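Local coordinates for 3-hydroxyisobutyrate dehydrogenase (Thermus thermophilus, PDB 2CVZ), which probably catalyses the NADP-dependent oxidation of 3-hydroxyisobutyrate, a step of valine catabolism, and binds NADPH, at residues E2-G13 with V53-L63; G126-E136 with A147-V158. All coordinates share one frame; numbering follows the deposited sequence.

The chain starts with strand 4-7 and the cofactor turn of segment 2-13. It then passes through two helices and two strands before strand 58-61 returns beside strand 4-7, where contact 1 closes the first loop. Contact 2 opens only afterwards. It closes a shorter loop, in which helix 136-142 links strands 128-133 and 149-156. The two loops therefore follow in series and neither nests in the other. Both contacts belong to one mixed sheet: contact 1 lies at its nucleotide-binding centre, contact 2 at the end formed by strand 149-156. They meet where Tyr148 OH packs against Phe60 CE2 (3.2 Å) and Leu128 against Met12.

Contact 1: E2-G13 with V53-L63; sequences EKVAFIGLGAMG and VAEARVIFTCL. With NDP (NADPH dihydro-nicotinamide-adenine-dinucleotide phosphate), chain G.
Glu2 and Arg57 form a salt bridge at one end of the strand pair. Arg57 grips the carboxylate side-on. NE reaches the syn lone pair of Glu2 OE1 at 2.7 Å, and NH2 meets Glu2 OE2 at 3.2 Å. Both oxygens lie close to the guanidinium plane, and the carboxylate is turned 27° from it. Bends at chi2 and chi3 (68° and 69°) fold the Arg57 chain back to reach Glu2. Its NH1 is held by Gly83 O.

Next to it, Arg57 N bonds to Lys3 O. A parallel ladder follows, from Ala5 N to Val58 O at one end to Cys62 N to Ile7 O at the other, with Phe60 N to Ala5 O at 2.8 Å between them. These strands are the first and fourth of a Rossmann-type nucleotide-binding fold. The turn after strand 4-7 carries Gly8, Gly10 and Gly13, consistent with a GxGxxG motif. Ala11 N donates to NADPH O1A and Met12 N to O2N, so backbone amides hold the pyrophosphate. A water accepts from Gly13 N and lies within hydrogen-bonding distance of NADPH O2N and Cys62 O.

Phe6 and Phe60 share one sheet face and cross at about a right angle. Phe6 CD1 touches Phe60 CB at 3.3 Å, and Phe6 CZ reaches Cys62 CB at 3.7 Å. On the other face, Ala5 CB and Ile7 CD1 both meet Val53 CG1. Ile7 lies alongside Thr61 CG2, while Thr61 OG1 bonds to Asp88.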
# COMPACT_ATOMS: atom_id res chain seq x y z
N GLU C 2 24.90 44.92 -17.38
CA GLU C 2 24.33 43.61 -17.19
C GLU C 2 23.36 43.56 -16.00
O GLU C 2 23.68 43.95 -14.89
CB GLU C 2 25.48 42.62 -16.80
CG GLU C 2 26.51 42.42 -17.90
CD GLU C 2 25.97 41.64 -19.08
OE1 GLU C 2 25.54 40.49 -18.88
OE2 GLU C 2 25.97 42.18 -20.21
N LYS C 3 22.15 43.08 -16.34
CA LYS C 3 21.15 42.98 -15.29
C LYS C 3 20.50 41.57 -15.19
O LYS C 3 20.70 40.75 -16.08
CB LYS C 3 19.96 43.96 -15.56
CG LYS C 3 20.36 45.42 -15.53
CD LYS C 3 19.12 46.30 -15.56
CE LYS C 3 19.46 47.78 -15.46
NZ LYS C 3 18.23 48.60 -15.34
N VAL C 4 19.76 41.30 -14.11
CA VAL C 4 19.10 40.02 -13.96
C VAL C 4 17.63 40.35 -13.78
O VAL C 4 17.27 41.50 -13.50
CB VAL C 4 19.63 39.24 -12.73
CG1 VAL C 4 21.12 38.95 -12.91
CG2 VAL C 4 19.37 40.02 -11.45
N ALA C 5 16.76 39.36 -13.96
CA ALA C 5 15.33 39.60 -13.82
C ALA C 5 14.69 38.39 -13.19
O ALA C 5 15.17 37.27 -13.36
CB ALA C 5 14.71 39.88 -15.18
N PHE C 6 13.60 38.61 -12.45
CA PHE C 6 12.91 37.51 -11.80
C PHE C 6 11.42 37.55 -12.13
O PHE C 6 10.79 38.61 -12.07
CB PHE C 6 13.09 37.58 -10.28
CG PHE C 6 12.91 36.26 -9.59
CD1 PHE C 6 14.01 35.48 -9.23
CD2 PHE C 6 11.63 35.77 -9.31
CE1 PHE C 6 13.84 34.24 -8.61
CE2 PHE C 6 11.45 34.53 -8.69
CZ PHE C 6 12.56 33.77 -8.34
N ILE C 7 10.87 36.39 -12.48
CA ILE C 7 9.45 36.28 -12.81
C ILE C 7 8.77 35.34 -11.82
O ILE C 7 9.22 34.21 -11.63
CB ILE C 7 9.26 35.71 -14.23
CG1 ILE C 7 9.83 36.68 -15.27
CG2 ILE C 7 7.78 35.45 -14.48
CD1 ILE C 7 9.85 36.13 -16.68
N GLY C 8 7.70 35.81 -11.19
CA GLY C 8 6.98 34.99 -10.24
C GLY C 8 7.41 35.27 -8.81
O GLY C 8 8.22 34.55 -8.24
N LEU C 9 6.84 36.32 -8.22
CA LEU C 9 7.17 36.70 -6.86
C LEU C 9 6.23 36.06 -5.85
O LEU C 9 5.47 36.74 -5.16
CB LEU C 9 7.12 38.23 -6.72
CG LEU C 9 7.95 38.99 -7.77
CD1 LEU C 9 7.76 40.49 -7.59
CD2 LEU C 9 9.42 38.61 -7.63
N GLY C 10 6.28 34.73 -5.76
CA GLY C 10 5.42 34.01 -4.84
C GLY C 10 6.07 33.76 -3.49
O GLY C 10 6.99 34.48 -3.09
N ALA C 11 5.58 32.75 -2.78
CA ALA C 11 6.11 32.41 -1.47
C ALA C 11 7.62 32.26 -1.55
O ALA C 11 8.35 32.71 -0.67
CB ALA C 11 5.49 31.11 -0.98
N MSE C 12 8.08 31.63 -2.63
CA MSE C 12 9.50 31.42 -2.85
C MSE C 12 10.15 32.54 -3.65
O MSE C 12 11.20 33.05 -3.26
CB MSE C 12 9.73 30.09 -3.58
CG MSE C 12 9.33 28.87 -2.80
SE MSE C 12 10.33 28.66 -1.15
CE MSE C 12 12.05 28.24 -1.92
N GLY C 13 9.53 32.90 -4.76
CA GLY C 13 10.07 33.93 -5.63
C GLY C 13 10.31 35.30 -5.00
O GLY C 13 11.32 35.94 -5.28
N VAL C 53 11.79 42.15 -19.19
CA VAL C 53 12.56 41.05 -18.60
C VAL C 53 13.63 40.55 -19.58
O VAL C 53 14.69 40.09 -19.16
CB VAL C 53 11.62 39.89 -18.20
CG1 VAL C 53 12.44 38.69 -17.74
CG2 VAL C 53 10.70 40.34 -17.08
N ALA C 54 13.34 40.64 -20.87
CA ALA C 54 14.28 40.19 -21.90
C ALA C 54 15.56 41.03 -21.93
O ALA C 54 16.51 40.69 -22.63
CB ALA C 54 13.60 40.23 -23.27
N GLU C 55 15.57 42.12 -21.18
CA GLU C 55 16.73 42.99 -21.11
C GLU C 55 17.84 42.35 -20.28
O GLU C 55 19.01 42.74 -20.39
CB GLU C 55 16.36 44.34 -20.49
CG GLU C 55 15.59 45.28 -21.40
CD GLU C 55 15.19 46.56 -20.69
OE1 GLU C 55 16.00 47.09 -19.91
OE2 GLU C 55 14.06 47.04 -20.92
N ALA C 56 17.47 41.38 -19.46
CA ALA C 56 18.41 40.70 -18.57
C ALA C 56 19.33 39.68 -19.23
O ALA C 56 19.00 39.08 -20.26
CB ALA C 56 17.65 40.04 -17.43
N ARG C 57 20.51 39.50 -18.63
CA ARG C 57 21.49 38.54 -19.09
C ARG C 57 21.05 37.18 -18.54
O ARG C 57 21.28 36.14 -19.14
CB ARG C 57 22.88 38.89 -18.56
CG ARG C 57 23.93 37.80 -18.72
CD ARG C 57 24.28 37.56 -20.18
NE ARG C 57 25.00 38.69 -20.75
CZ ARG C 57 25.44 38.74 -22.01
NH1 ARG C 57 25.23 37.72 -22.83
NH2 ARG C 57 26.10 39.81 -22.43
N VAL C 58 20.42 37.23 -17.37
CA VAL C 58 19.93 36.02 -16.72
C VAL C 58 18.50 36.24 -16.24
O VAL C 58 18.22 37.16 -15.47
CB VAL C 58 20.79 35.63 -15.50
CG1 VAL C 58 20.29 34.30 -14.93
CG2 VAL C 58 22.25 35.52 -15.91
N ILE C 59 17.59 35.39 -16.72
CA ILE C 59 16.19 35.47 -16.35
C ILE C 59 15.87 34.31 -15.41
O ILE C 59 16.22 33.17 -15.69
CB ILE C 59 15.28 35.35 -17.60
CG1 ILE C 59 15.50 36.56 -18.51
CG2 ILE C 59 13.82 35.25 -17.18
CD1 ILE C 59 14.73 36.50 -19.81
N PHE C 60 15.22 34.62 -14.29
CA PHE C 60 14.83 33.60 -13.31
C PHE C 60 13.32 33.46 -13.27
O PHE C 60 12.59 34.44 -13.43
CB PHE C 60 15.26 33.97 -11.89
CG PHE C 60 16.74 34.00 -11.67
CD1 PHE C 60 17.51 35.08 -12.08
CD2 PHE C 60 17.37 32.94 -11.02
CE1 PHE C 60 18.88 35.13 -11.83
CE2 PHE C 60 18.74 32.97 -10.76
CZ PHE C 60 19.50 34.07 -11.17
N THR C 61 12.84 32.24 -13.04
CA THR C 61 11.42 31.99 -12.93
C THR C 61 11.17 31.03 -11.78
O THR C 61 11.95 30.11 -11.55
CB THR C 61 10.81 31.38 -14.21
OG1 THR C 61 11.60 30.27 -14.65
CG2 THR C 61 10.72 32.43 -15.32
N CYS C 62 10.09 31.26 -11.04
CA CYS C 62 9.71 30.37 -9.96
C CYS C 62 8.20 30.40 -9.96
O CYS C 62 7.57 31.12 -9.18
CB CYS C 62 10.25 30.84 -8.61
SG CYS C 62 10.02 29.58 -7.35
N LEU C 63 7.63 29.61 -10.87
CA LEU C 63 6.19 29.52 -11.06
C LEU C 63 5.65 28.18 -10.56
O LEU C 63 6.42 27.29 -10.20
CB LEU C 63 5.89 29.72 -12.55
CG LEU C 63 6.47 31.03 -13.10
CD1 LEU C 63 6.44 31.03 -14.63
CD2 LEU C 63 5.69 32.20 -12.54
PA NDP G . 3.09 30.51 -4.90
O1A NDP G . 3.34 31.23 -3.68
O2A NDP G . 1.78 29.84 -5.21
O5B NDP G . 3.48 31.54 -6.11
C5B NDP G . 3.30 31.13 -7.47
C4B NDP G . 3.77 32.34 -8.27
O4B NDP G . 3.56 32.01 -9.66
C3B NDP G . 3.08 33.65 -8.01
O3B NDP G . 4.04 34.72 -8.13
C2B NDP G . 2.07 33.76 -9.09
O2B NDP G . 1.54 35.05 -9.39
C1B NDP G . 2.77 33.05 -10.20
N9A NDP G . 1.82 32.52 -11.22
C8A NDP G . 0.82 31.53 -11.07
N7A NDP G . 0.18 31.32 -12.20
C5A NDP G . 0.75 32.17 -13.12
C6A NDP G . 0.52 32.42 -14.49
N6A NDP G . -0.43 31.76 -15.15
N1A NDP G . 1.28 33.35 -15.13
C2A NDP G . 2.24 34.02 -14.46
N3A NDP G . 2.53 33.85 -13.17
C4A NDP G . 1.74 32.90 -12.54
O3 NDP G . 4.21 29.42 -5.13
PN NDP G . 5.52 28.92 -4.38
O1N NDP G . 5.10 28.44 -3.06
O2N NDP G . 6.46 30.09 -4.50
O5D NDP G . 6.03 27.79 -5.39
C5D NDP G . 6.50 28.11 -6.74
C4D NDP G . 7.36 26.89 -7.21
O4D NDP G . 8.34 26.65 -6.21
C3D NDP G . 6.54 25.60 -7.29
O3D NDP G . 6.96 24.85 -8.44
C2D NDP G . 6.79 24.91 -5.98
O2D NDP G . 6.48 23.53 -6.10
C1D NDP G . 8.33 25.26 -5.84
N1N NDP G . 8.87 25.17 -4.45
C2N NDP G . 8.07 25.66 -3.38
C3N NDP G . 8.65 25.56 -2.05
C7N NDP G . 7.90 26.05 -0.89
O7N NDP G . 8.17 25.72 0.29
N7N NDP G . 6.88 26.91 -1.05
C4N NDP G . 9.93 25.00 -1.90
C5N NDP G . 10.67 24.54 -2.95
C6N NDP G . 10.15 24.62 -4.22
P2B NDP G . 0.44 35.77 -8.57
O1X NDP G . -0.18 36.67 -9.56
O2X NDP G . 1.09 36.48 -7.43
O3X NDP G . -0.57 34.74 -8.05
O HOH W 1 21.71 42.88 -19.06
O HOH W 2 7.28 31.92 -6.27

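Contact 2: G126-E136 with A147-V158; sequences GTLTVMLGGPE and AYAKKVVHVGPV
His154 reaches over from strand 151-156 and hydrogen-bonds to the backbone of the turn that follows strand 128-133. Its NE2 donates to Gly134 O at 2.7 Å. The bond is bent, 136° at the hydrogen, and the oxygen lies 21° out of the ring plane. CG stands anti to the backbone N (chi1 -176°), which turns the imidazole toward that turn. Leu132 O sits in plane at the ring edge, 3.4 Å from His154 CD2.

The two strands flank helix 136-142 in a beta-alpha-beta unit, and Pro135 is the N-cap residue of that helix. The pairing is parallel. A beta bulge shifts the register by one residue between Leu128 and Val130: Lys150 N bonds to Leu128 O, but Val130 N takes Lys151 O. Gly126, with positive phi, ends helix 119-125 in a Schellman motif just before the strand.

Leu128, Val130 and Leu132 line one face. Val130 CG2 approaches the edge of the Tyr148 ring, crossing at about a right angle, and packs tightly on Ala149 CB at 3.5 Å. Met131, Val153 and Val155 pack on Val199 of the second subunit. Lys151 NZ makes a salt bridge to Glu198 of that subunit, and Thr129 OG1 bonds to its Ala202. Leu132 CD2 presses against Val152 CG1 at 3.2 Å, closer than usual for two carbons.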
# COMPACT_ATOMS: atom_id res chain seq x y z
N GLY C 126 18.45 32.92 2.37
CA GLY C 126 19.35 32.86 1.23
C GLY C 126 20.28 31.66 1.33
O GLY C 126 21.43 31.72 0.91
N THR C 127 19.76 30.57 1.88
CA THR C 127 20.55 29.36 2.06
C THR C 127 19.95 28.17 1.31
O THR C 127 20.18 27.01 1.68
CB THR C 127 20.63 28.99 3.55
OG1 THR C 127 19.31 28.84 4.07
CG2 THR C 127 21.37 30.08 4.32
N LEU C 128 19.19 28.45 0.26
CA LEU C 128 18.56 27.39 -0.51
C LEU C 128 19.56 26.45 -1.17
O LEU C 128 20.68 26.84 -1.52
CB LEU C 128 17.66 27.98 -1.60
CG LEU C 128 16.42 28.75 -1.14
CD1 LEU C 128 15.76 29.40 -2.34
CD2 LEU C 128 15.46 27.81 -0.43
N THR C 129 19.15 25.19 -1.33
CA THR C 129 19.96 24.19 -2.00
C THR C 129 19.44 24.16 -3.43
O THR C 129 18.23 24.13 -3.64
CB THR C 129 19.78 22.80 -1.37
OG1 THR C 129 20.36 22.79 -0.05
CG2 THR C 129 20.46 21.73 -2.21
N VAL C 130 20.34 24.20 -4.40
CA VAL C 130 19.93 24.20 -5.80
C VAL C 130 20.49 22.99 -6.54
O VAL C 130 21.66 22.65 -6.40
CB VAL C 130 20.43 25.47 -6.52
CG1 VAL C 130 19.97 25.46 -7.98
CG2 VAL C 130 19.89 26.71 -5.82
N MSE C 131 19.63 22.35 -7.33
CA MSE C 131 20.04 21.20 -8.13
C MSE C 131 19.93 21.62 -9.60
O MSE C 131 18.82 21.75 -10.13
CB MSE C 131 19.14 19.99 -7.83
CG MSE C 131 17.65 20.28 -7.75
SE MSE C 131 16.79 19.50 -6.19
CE MSE C 131 17.22 20.89 -4.91
N LEU C 132 21.08 21.85 -10.23
CA LEU C 132 21.13 22.30 -11.62
C LEU C 132 21.16 21.19 -12.66
O LEU C 132 21.82 20.17 -12.49
CB LEU C 132 22.35 23.19 -11.86
CG LEU C 132 22.47 24.58 -11.23
CD1 LEU C 132 21.33 25.47 -11.70
CD2 LEU C 132 22.47 24.44 -9.73
N GLY C 133 20.44 21.44 -13.75
CA GLY C 133 20.40 20.51 -14.86
C GLY C 133 20.70 21.31 -16.12
O GLY C 133 20.03 22.31 -16.40
N GLY C 134 21.73 20.91 -16.86
CA GLY C 134 22.08 21.62 -18.07
C GLY C 134 23.56 21.51 -18.41
O GLY C 134 24.28 20.75 -17.76
N PRO C 135 24.04 22.25 -19.42
CA PRO C 135 25.45 22.24 -19.85
C PRO C 135 26.41 22.74 -18.77
O PRO C 135 26.12 23.70 -18.05
CB PRO C 135 25.44 23.15 -21.08
CG PRO C 135 24.05 23.01 -21.61
CD PRO C 135 23.23 23.06 -20.34
N GLU C 136 27.57 22.10 -18.68
CA GLU C 136 28.59 22.48 -17.70
C GLU C 136 29.01 23.94 -17.85
O GLU C 136 29.22 24.64 -16.86
CB GLU C 136 29.82 21.59 -17.86
CG GLU C 136 29.52 20.11 -17.90
CD GLU C 136 30.78 19.26 -17.96
OE1 GLU C 136 31.60 19.49 -18.87
OE2 GLU C 136 30.94 18.38 -17.10
N ALA C 147 22.39 34.18 -5.76
CA ALA C 147 22.50 34.88 -4.48
C ALA C 147 21.61 34.36 -3.36
O ALA C 147 21.84 34.67 -2.19
CB ALA C 147 22.25 36.38 -4.69
N TYR C 148 20.60 33.58 -3.71
CA TYR C 148 19.67 33.03 -2.71
C TYR C 148 20.04 31.62 -2.27
O TYR C 148 19.33 31.02 -1.46
CB TYR C 148 18.25 33.02 -3.29
CG TYR C 148 18.17 32.41 -4.67
CD1 TYR C 148 18.39 31.05 -4.88
CD2 TYR C 148 17.88 33.20 -5.79
CE1 TYR C 148 18.34 30.49 -6.16
CE2 TYR C 148 17.83 32.66 -7.07
CZ TYR C 148 18.06 31.30 -7.25
OH TYR C 148 18.01 30.76 -8.52
N ALA C 149 21.15 31.10 -2.79
CA ALA C 149 21.56 29.73 -2.48
C ALA C 149 22.87 29.56 -1.73
O ALA C 149 23.71 30.46 -1.68
CB ALA C 149 21.62 28.92 -3.77
N LYS C 150 23.02 28.38 -1.14
CA LYS C 150 24.23 28.01 -0.41
C LYS C 150 24.80 26.81 -1.15
O LYS C 150 25.76 26.94 -1.91
CB LYS C 150 23.90 27.65 1.04
CG LYS C 150 25.13 27.34 1.89
CD LYS C 150 24.76 27.18 3.35
CE LYS C 150 25.99 26.90 4.21
NZ LYS C 150 25.64 26.82 5.66
N LYS C 151 24.19 25.64 -0.95
CA LYS C 151 24.62 24.42 -1.61
C LYS C 151 24.09 24.36 -3.04
O LYS C 151 22.88 24.38 -3.27
CB LYS C 151 24.11 23.20 -0.83
CG LYS C 151 24.21 21.88 -1.59
CD LYS C 151 25.65 21.40 -1.75
CE LYS C 151 26.21 20.88 -0.43
NZ LYS C 151 27.60 20.37 -0.59
N VAL C 152 25.00 24.29 -4.01
CA VAL C 152 24.63 24.24 -5.42
C VAL C 152 25.28 23.02 -6.08
O VAL C 152 26.51 22.92 -6.13
CB VAL C 152 25.09 25.52 -6.14
CG1 VAL C 152 24.69 25.47 -7.60
CG2 VAL C 152 24.47 26.74 -5.46
N VAL C 153 24.46 22.10 -6.58
CA VAL C 153 24.97 20.89 -7.21
C VAL C 153 24.49 20.68 -8.65
O VAL C 153 23.30 20.80 -8.95
CB VAL C 153 24.57 19.64 -6.38
CG1 VAL C 153 25.19 18.38 -6.98
CG2 VAL C 153 24.99 19.81 -4.94
N HIS C 154 25.43 20.37 -9.54
CA HIS C 154 25.12 20.10 -10.94
C HIS C 154 24.84 18.61 -10.99
O HIS C 154 25.76 17.80 -10.84
CB HIS C 154 26.32 20.43 -11.83
CG HIS C 154 26.05 20.27 -13.29
ND1 HIS C 154 27.05 20.24 -14.24
CD2 HIS C 154 24.89 20.14 -13.97
CE1 HIS C 154 26.52 20.11 -15.44
NE2 HIS C 154 25.21 20.04 -15.31
N VAL C 155 23.58 18.24 -11.22
CA VAL C 155 23.21 16.84 -11.24
C VAL C 155 23.09 16.17 -12.61
O VAL C 155 22.85 14.97 -12.69
CB VAL C 155 21.89 16.61 -10.47
CG1 VAL C 155 22.08 17.01 -9.02
CG2 VAL C 155 20.76 17.41 -11.10
N GLY C 156 23.25 16.94 -13.68
CA GLY C 156 23.16 16.35 -15.01
C GLY C 156 22.64 17.30 -16.07
O GLY C 156 22.62 18.51 -15.87
N PRO C 157 22.23 16.77 -17.23
CA PRO C 157 21.70 17.58 -18.33
C PRO C 157 20.32 18.15 -17.99
O PRO C 157 19.78 17.87 -16.92
CB PRO C 157 21.65 16.59 -19.49
CG PRO C 157 21.32 15.30 -18.80
CD PRO C 157 22.26 15.34 -17.61
N VAL C 158 19.76 18.95 -18.89
CA VAL C 158 18.45 19.54 -18.68
C VAL C 158 17.44 18.47 -18.27
O VAL C 158 17.34 17.42 -18.91
CB VAL C 158 17.93 20.25 -19.95
CG1 VAL C 158 16.49 20.71 -19.75
CG2 VAL C 158 18.83 21.43 -20.28
O HOH W 3 22.91 33.79 0.36
O HOH W 4 21.97 24.85 0.90